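Mandalate racemase/muconate lactonizing enzyme (Unidentified, PDB 4E4U) belongs to the enolase superfamily and probably catalyses a racemase- or lactonizing-type reaction, as in mandelate racemase and muconate lactonizing enzyme. Local coordinates at residues 97-102 / 281-286; 103-108 / 114-119; 291-296 / 321-326. All coordinates share one frame; numbering follows the deposited sequence.

The three contacts follow the junction between the N-terminal domain and the barrel domain, all on the same side of the chain's centre. Contacts 1 and 2 share helix 88-109 and their centres lie about 13 Å apart; the short-range contact 2 falls within the long stretch of chain between the two segments of contact 1. Contact 3 follows later, between helices 289-301 and 314-325 of the barrel, its centre about 10 Å from contact 1 and 12 Å from contact 2. W102 packs on L117, L281 on L323, and Y114 N probably donates to Q322 OE1. Helix, turn and barrel thus form one buried region, and all three contacts meet a second subunit, contact 1 through W102.

Contact 1. Residues 97-102 / 281-286; sequences LEMACW and LNVARV
M99 reaches from helix 88-109 to V283 and A284, joining the N-terminal domain to the loop that follows barrel strand 278-279, the two-domain arrangement of the enolase superfamily. The tight part is small: the methyl CE of M99 lies 3.7 Å from both V283 O and A284 CA, and 3.9 Å from A284 CB. Methionine suits this place because it is long and flexible. Its CG sits between the backbone N and carbonyl carbon (chi1 74°), and a bend at chi3 of 70° turns CE onto the loop. The small side chain of A284 leaves room for the methyl against the backbone. A319 of helix 314-325 packs against both M99 and V283.

On the loose side, the W102 ring stands well away from 281-286 and makes no contact with it; L289, V70 and L117 of its own chain cover it instead, with L116 of the second subunit. There E98 accepts from the backbone N atoms of L289 and L290, and only weakly from W102 NE1. The loop is shaped by an Asx turn: N282 OD1 accepts from A284 N at 2.8 Å, with the donor in the carbonyl plane.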
# COMPACT_ATOMS: atom_id res chain seq x y z
N LEU A 97 5.66 40.26 6.19
CA LEU A 97 4.51 41.15 6.29
C LEU A 97 3.51 40.65 7.34
O LEU A 97 2.98 41.44 8.13
CB LEU A 97 3.82 41.29 4.94
CG LEU A 97 4.63 41.90 3.79
CD1 LEU A 97 3.82 41.86 2.49
CD2 LEU A 97 5.05 43.32 4.11
N GLU A 98 3.28 39.34 7.35
CA GLU A 98 2.30 38.76 8.26
C GLU A 98 2.75 38.87 9.72
O GLU A 98 1.95 39.18 10.60
CB GLU A 98 2.02 37.31 7.86
CG GLU A 98 0.83 36.67 8.57
CD GLU A 98 1.26 35.81 9.74
OE1 GLU A 98 2.38 36.04 10.25
OE2 GLU A 98 0.49 34.92 10.16
N MET A 99 4.03 38.62 9.98
CA MET A 99 4.47 38.67 11.37
C MET A 99 4.47 40.12 11.88
O MET A 99 4.22 40.36 13.06
CB MET A 99 5.83 37.99 11.59
CG MET A 99 7.03 38.76 11.06
SD MET A 99 8.61 37.95 11.40
CE MET A 99 8.52 36.53 10.31
N ALA A 100 4.71 41.08 10.98
CA ALA A 100 4.58 42.50 11.32
C ALA A 100 3.12 42.82 11.65
O ALA A 100 2.85 43.60 12.56
CB ALA A 100 5.09 43.38 10.19
N CYS A 101 2.19 42.21 10.93
CA CYS A 101 0.77 42.34 11.27
C CYS A 101 0.49 41.78 12.67
O CYS A 101 -0.22 42.42 13.44
CB CYS A 101 -0.13 41.66 10.23
SG CYS A 101 -0.19 42.54 8.65
N TRP A 102 1.05 40.62 13.00
CA TRP A 102 0.88 40.08 14.35
C TRP A 102 1.46 41.00 15.42
O TRP A 102 0.89 41.13 16.51
CB TRP A 102 1.46 38.67 14.48
CG TRP A 102 0.53 37.60 13.97
CD1 TRP A 102 0.62 36.92 12.79
CD2 TRP A 102 -0.67 37.15 14.60
NE1 TRP A 102 -0.43 36.04 12.67
CE2 TRP A 102 -1.25 36.16 13.77
CE3 TRP A 102 -1.32 37.46 15.81
CZ2 TRP A 102 -2.43 35.50 14.10
CZ3 TRP A 102 -2.49 36.80 16.13
CH2 TRP A 102 -3.03 35.83 15.28
N LEU A 281 10.94 24.41 10.59
CA LEU A 281 10.37 25.55 9.90
C LEU A 281 11.11 26.84 10.30
O LEU A 281 11.56 26.99 11.44
CB LEU A 281 8.87 25.66 10.24
CG LEU A 281 8.50 25.90 11.71
CD1 LEU A 281 8.44 27.39 12.06
CD2 LEU A 281 7.17 25.24 12.04
N ASN A 282 11.23 27.75 9.35
CA ASN A 282 11.65 29.11 9.65
C ASN A 282 10.42 29.99 9.48
O ASN A 282 9.82 30.03 8.39
CB ASN A 282 12.79 29.55 8.73
CG ASN A 282 13.35 30.90 9.11
OD1 ASN A 282 12.61 31.88 9.26
ND2 ASN A 282 14.67 30.98 9.26
N VAL A 283 10.04 30.68 10.55
CA VAL A 283 8.80 31.47 10.55
C VAL A 283 8.82 32.59 9.53
O VAL A 283 7.77 33.08 9.13
CB VAL A 283 8.44 32.05 11.95
CG1 VAL A 283 8.19 30.93 12.94
CG2 VAL A 283 9.54 32.98 12.45
N ALA A 284 10.02 32.99 9.12
CA ALA A 284 10.19 34.05 8.11
C ALA A 284 10.20 33.51 6.67
O ALA A 284 10.37 34.28 5.73
CB ALA A 284 11.45 34.85 8.41
N ARG A 285 10.01 32.20 6.52
CA ARG A 285 9.91 31.57 5.20
C ARG A 285 8.58 30.85 4.96
O ARG A 285 8.10 30.80 3.82
CB ARG A 285 11.06 30.58 4.98
CG ARG A 285 10.83 29.57 3.85
CD ARG A 285 12.11 28.87 3.47
NE ARG A 285 12.88 29.68 2.54
CZ ARG A 285 14.18 29.56 2.30
NH1 ARG A 285 14.92 28.67 2.97
NH2 ARG A 285 14.76 30.33 1.39
N VAL A 286 8.00 30.26 6.00
CA VAL A 286 6.89 29.32 5.77
C VAL A 286 5.54 29.96 5.45
O VAL A 286 4.63 29.25 5.02
CB VAL A 286 6.70 28.31 6.94
CG1 VAL A 286 7.93 27.45 7.11
CG2 VAL A 286 6.32 29.02 8.24

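Contact 2. Residues 103-108 / 114-119; sequences DIIGKA and YELLGG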
# COMPACT_ATOMS: atom_id res chain seq x y z
N ASP A 103 2.60 41.61 15.13
CA ASP A 103 3.21 42.58 16.04
C ASP A 103 2.18 43.68 16.35
O ASP A 103 1.97 44.04 17.51
CB ASP A 103 4.46 43.17 15.38
CG ASP A 103 5.40 43.85 16.36
OD1 ASP A 103 5.36 43.55 17.58
OD2 ASP A 103 6.20 44.69 15.90
N ILE A 104 1.53 44.19 15.31
CA ILE A 104 0.46 45.19 15.45
C ILE A 104 -0.77 44.66 16.20
O ILE A 104 -1.30 45.33 17.09
CB ILE A 104 0.08 45.76 14.07
CG1 ILE A 104 1.21 46.66 13.57
CG2 ILE A 104 -1.24 46.53 14.13
CD1 ILE A 104 1.17 46.90 12.08
N ILE A 105 -1.21 43.45 15.86
CA ILE A 105 -2.35 42.83 16.54
C ILE A 105 -2.08 42.75 18.05
O ILE A 105 -2.93 43.12 18.87
CB ILE A 105 -2.64 41.41 15.97
CG1 ILE A 105 -3.09 41.48 14.51
CG2 ILE A 105 -3.69 40.69 16.81
CD1 ILE A 105 -3.19 40.10 13.85
N GLY A 106 -0.89 42.27 18.42
CA GLY A 106 -0.51 42.15 19.81
C GLY A 106 -0.43 43.50 20.51
O GLY A 106 -0.88 43.67 21.65
N LYS A 107 0.15 44.49 19.83
CA LYS A 107 0.24 45.82 20.43
C LYS A 107 -1.15 46.41 20.66
O LYS A 107 -1.41 47.02 21.69
CB LYS A 107 1.08 46.75 19.56
CG LYS A 107 2.58 46.44 19.62
CD LYS A 107 3.38 47.43 18.79
CE LYS A 107 4.82 47.00 18.67
NZ LYS A 107 5.62 47.97 17.88
N ALA A 108 -2.05 46.21 19.70
CA ALA A 108 -3.41 46.74 19.83
C ALA A 108 -4.14 46.07 21.00
O ALA A 108 -4.90 46.72 21.73
CB ALA A 108 -4.19 46.55 18.53
N TYR A 114 2.12 35.33 21.59
CA TYR A 114 1.92 33.98 22.10
C TYR A 114 0.66 33.85 22.98
O TYR A 114 0.15 32.75 23.14
CB TYR A 114 3.16 33.39 22.80
CG TYR A 114 3.69 34.16 24.00
CD1 TYR A 114 3.01 34.17 25.21
CD2 TYR A 114 4.90 34.85 23.92
CE1 TYR A 114 3.51 34.87 26.30
CE2 TYR A 114 5.40 35.55 24.99
CZ TYR A 114 4.71 35.56 26.19
OH TYR A 114 5.21 36.27 27.26
N GLU A 115 0.17 34.96 23.53
CA GLU A 115 -1.07 34.91 24.31
C GLU A 115 -2.32 34.91 23.43
O GLU A 115 -3.43 34.72 23.93
CB GLU A 115 -1.13 36.04 25.35
CG GLU A 115 -0.01 36.03 26.39
CD GLU A 115 -0.05 34.83 27.33
OE1 GLU A 115 -0.20 33.68 26.88
OE2 GLU A 115 0.09 35.03 28.55
N LEU A 116 -2.14 35.10 22.12
CA LEU A 116 -3.24 35.09 21.17
C LEU A 116 -3.23 33.85 20.28
O LEU A 116 -4.25 33.51 19.67
CB LEU A 116 -3.22 36.36 20.31
CG LEU A 116 -3.24 37.66 21.10
CD1 LEU A 116 -3.11 38.86 20.18
CD2 LEU A 116 -4.52 37.75 21.92
N LEU A 117 -2.09 33.17 20.21
CA LEU A 117 -1.96 31.99 19.35
C LEU A 117 -1.95 30.68 20.15
O LEU A 117 -1.40 29.67 19.71
CB LEU A 117 -0.70 32.09 18.48
CG LEU A 117 -0.82 32.94 17.20
CD1 LEU A 117 0.52 33.05 16.49
CD2 LEU A 117 -1.86 32.35 16.27
N GLY A 118 -2.54 30.70 21.34
CA GLY A 118 -2.68 29.49 22.13
C GLY A 118 -2.29 29.67 23.58
O GLY A 118 -2.65 28.85 24.43
N GLY A 119 -1.55 30.73 23.87
CA GLY A 119 -1.17 31.03 25.24
C GLY A 119 0.14 30.39 25.64
O GLY A 119 0.54 29.35 25.11
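G106 and L116 bring the backbones nearest, with their CA atoms 7.7 Å apart, where helix 88-109 faces the chain that doubles back after it. Segment 103-108 is regular helix, with K107 N bonded to D103 O and A108 N to I104 O. Segment 114-119 instead winds through a compact turn, drawn together by a bond of 2.7 Å from G119 N to Y114 O. Positive phi values at G118 (133°) and G119 (91°) let the chain reverse; at these backbone angles a CB would press on the preceding carbonyl oxygen, and glycine has none.

No hydrogen bond crosses the contact, which rests on the single methyl L116 CD1. This branch meets I105 CG2 at 3.9 Å, the two side chains crossing at a slant, and lies 4.2 Å from G106 CA. I105 presents that methyl because CG2, rather than CG1, stands anti to its backbone N. The pairing suits the types: leucine carries its branch point far enough out to reach the helix, isoleucine offers a methyl close to its own backbone, and glycine keeps the helix surface low where L116 arrives. On another side of the helix, K107 NZ and D103 OD2 form a long salt bridge of 3.9 Å.

The same apolar residues serve the subunit interface, since I105 packs on L116 of the second subunit and L116 on its I105, while E115 OE2 bonds to H69 NE2 of that subunit. Within the chain, D103 accepts from the backbone N atoms of V37 and L366, tying the helix to strand 35-40 and to the C-terminal part of the chain. I104 lies against L28 and T30 of strand 22-30, so the helix touches both the three-stranded antiparallel sheet of its own domain and the turn 114-119.

Contact 3. Residues 291-296 / 321-326; sequences EAKKIA and IQLATC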
# COMPACT_ATOMS: atom_id res chain seq x y z
N GLU A 291 0.53 30.50 9.63
CA GLU A 291 0.93 29.34 8.83
C GLU A 291 1.89 28.44 9.61
O GLU A 291 1.79 27.21 9.54
CB GLU A 291 1.51 29.78 7.49
CG GLU A 291 1.71 28.64 6.49
CD GLU A 291 0.43 28.15 5.83
OE1 GLU A 291 -0.69 28.61 6.16
OE2 GLU A 291 0.56 27.30 4.93
N ALA A 292 2.80 29.03 10.38
CA ALA A 292 3.70 28.22 11.21
C ALA A 292 2.93 27.45 12.29
O ALA A 292 3.23 26.30 12.57
CB ALA A 292 4.79 29.10 11.83
N LYS A 293 1.93 28.09 12.89
CA LYS A 293 1.06 27.41 13.85
C LYS A 293 0.35 26.23 13.19
O LYS A 293 0.21 25.16 13.79
CB LYS A 293 0.04 28.39 14.43
CG LYS A 293 -0.87 27.82 15.50
CD LYS A 293 -0.15 27.73 16.83
CE LYS A 293 -1.02 27.07 17.88
NZ LYS A 293 -0.36 27.05 19.22
N LYS A 294 -0.07 26.41 11.94
CA LYS A 294 -0.72 25.33 11.20
C LYS A 294 0.24 24.17 10.95
O LYS A 294 -0.14 23.00 11.05
CB LYS A 294 -1.31 25.86 9.89
CG LYS A 294 -2.49 26.78 10.12
CD LYS A 294 -3.15 27.24 8.82
CE LYS A 294 -4.34 28.17 9.10
NZ LYS A 294 -4.96 28.67 7.84
N ILE A 295 1.49 24.49 10.63
CA ILE A 295 2.51 23.46 10.45
C ILE A 295 2.75 22.71 11.77
O ILE A 295 2.85 21.48 11.79
CB ILE A 295 3.80 24.07 9.89
CG1 ILE A 295 3.55 24.54 8.46
CG2 ILE A 295 4.96 23.06 9.96
CD1 ILE A 295 4.57 25.56 7.96
N ALA A 296 2.83 23.45 12.88
CA ALA A 296 3.00 22.82 14.18
C ALA A 296 1.83 21.87 14.50
O ALA A 296 2.03 20.81 15.10
CB ALA A 296 3.13 23.86 15.27
N ILE A 321 10.32 32.74 18.63
CA ILE A 321 10.14 32.61 20.06
C ILE A 321 8.66 32.70 20.43
O ILE A 321 8.18 31.96 21.28
CB ILE A 321 10.98 33.67 20.80
CG1 ILE A 321 12.46 33.31 20.70
CG2 ILE A 321 10.53 33.83 22.25
CD1 ILE A 321 13.41 34.48 20.88
N GLN A 322 7.93 33.60 19.77
CA GLN A 322 6.49 33.70 20.01
C GLN A 322 5.78 32.38 19.69
O GLN A 322 4.96 31.90 20.48
CB GLN A 322 5.88 34.84 19.19
CG GLN A 322 6.37 36.22 19.59
CD GLN A 322 5.86 36.65 20.95
OE1 GLN A 322 4.67 36.55 21.24
NE2 GLN A 322 6.75 37.15 21.79
N LEU A 323 6.10 31.78 18.55
CA LEU A 323 5.52 30.50 18.19
C LEU A 323 5.90 29.43 19.22
O LEU A 323 5.04 28.71 19.73
CB LEU A 323 5.98 30.06 16.81
CG LEU A 323 5.53 28.65 16.39
CD1 LEU A 323 4.02 28.63 16.15
CD2 LEU A 323 6.29 28.16 15.17
N ALA A 324 7.19 29.34 19.53
CA ALA A 324 7.67 28.27 20.40
C ALA A 324 6.98 28.31 21.77
O ALA A 324 6.65 27.27 22.33
CB ALA A 324 9.17 28.37 20.56
N THR A 325 6.79 29.52 22.29
CA THR A 325 6.26 29.71 23.64
C THR A 325 4.87 29.10 23.81
O THR A 325 4.52 28.65 24.90
CB THR A 325 6.29 31.21 24.01
OG1 THR A 325 7.65 31.66 23.97
CG2 THR A 325 5.73 31.46 25.41
N CYS A 326 4.10 29.07 22.73
CA CYS A 326 2.73 28.55 22.77
C CYS A 326 2.54 27.22 22.05
O CYS A 326 1.42 26.84 21.71
CB CYS A 326 1.72 29.59 22.24
SG CYS A 326 1.89 30.06 20.51
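L323 packs against A292 and K293 where two helices of the enolase-type (beta/alpha)7beta barrel, 289-301 and 314-325, lie side by side with strand 305-306 between them in the chain. At the start of the second segment, I321 O accepts from T325 N and also from T325 OG1, the latter at 2.8 Å. The two donors reach opposite faces of the carbonyl plane, the hydroxyl 35° out of it, and the threonine so satisfies its own buried OH within the helix.

Next comes L323, the main apolar piece. Its CG is anti to the backbone N (chi1 175°), which carries the forked end toward the neighbouring helix. There CD2 meets A292 CB at 3.8 Å, while CD1 lies over the backbone of K293, 3.9 Å from its N. Alanine suits the facing position because its small side chain admits the leucine. A324 and T325 turn instead to L125 of strand 125-130.

C326 ends the segment beside the amino group of K293. The lysine CG leaves anti to N, and a bend at chi2 (78°) swings the otherwise extended chain toward C326. A long cationic side chain suits the place: NZ bonds to L117 O and pairs with E71 of the second subunit. C326 O is near but badly angled for a bond: K293 NZ stands 3.1 Å from this oxygen and 4.0 Å from C326 SG.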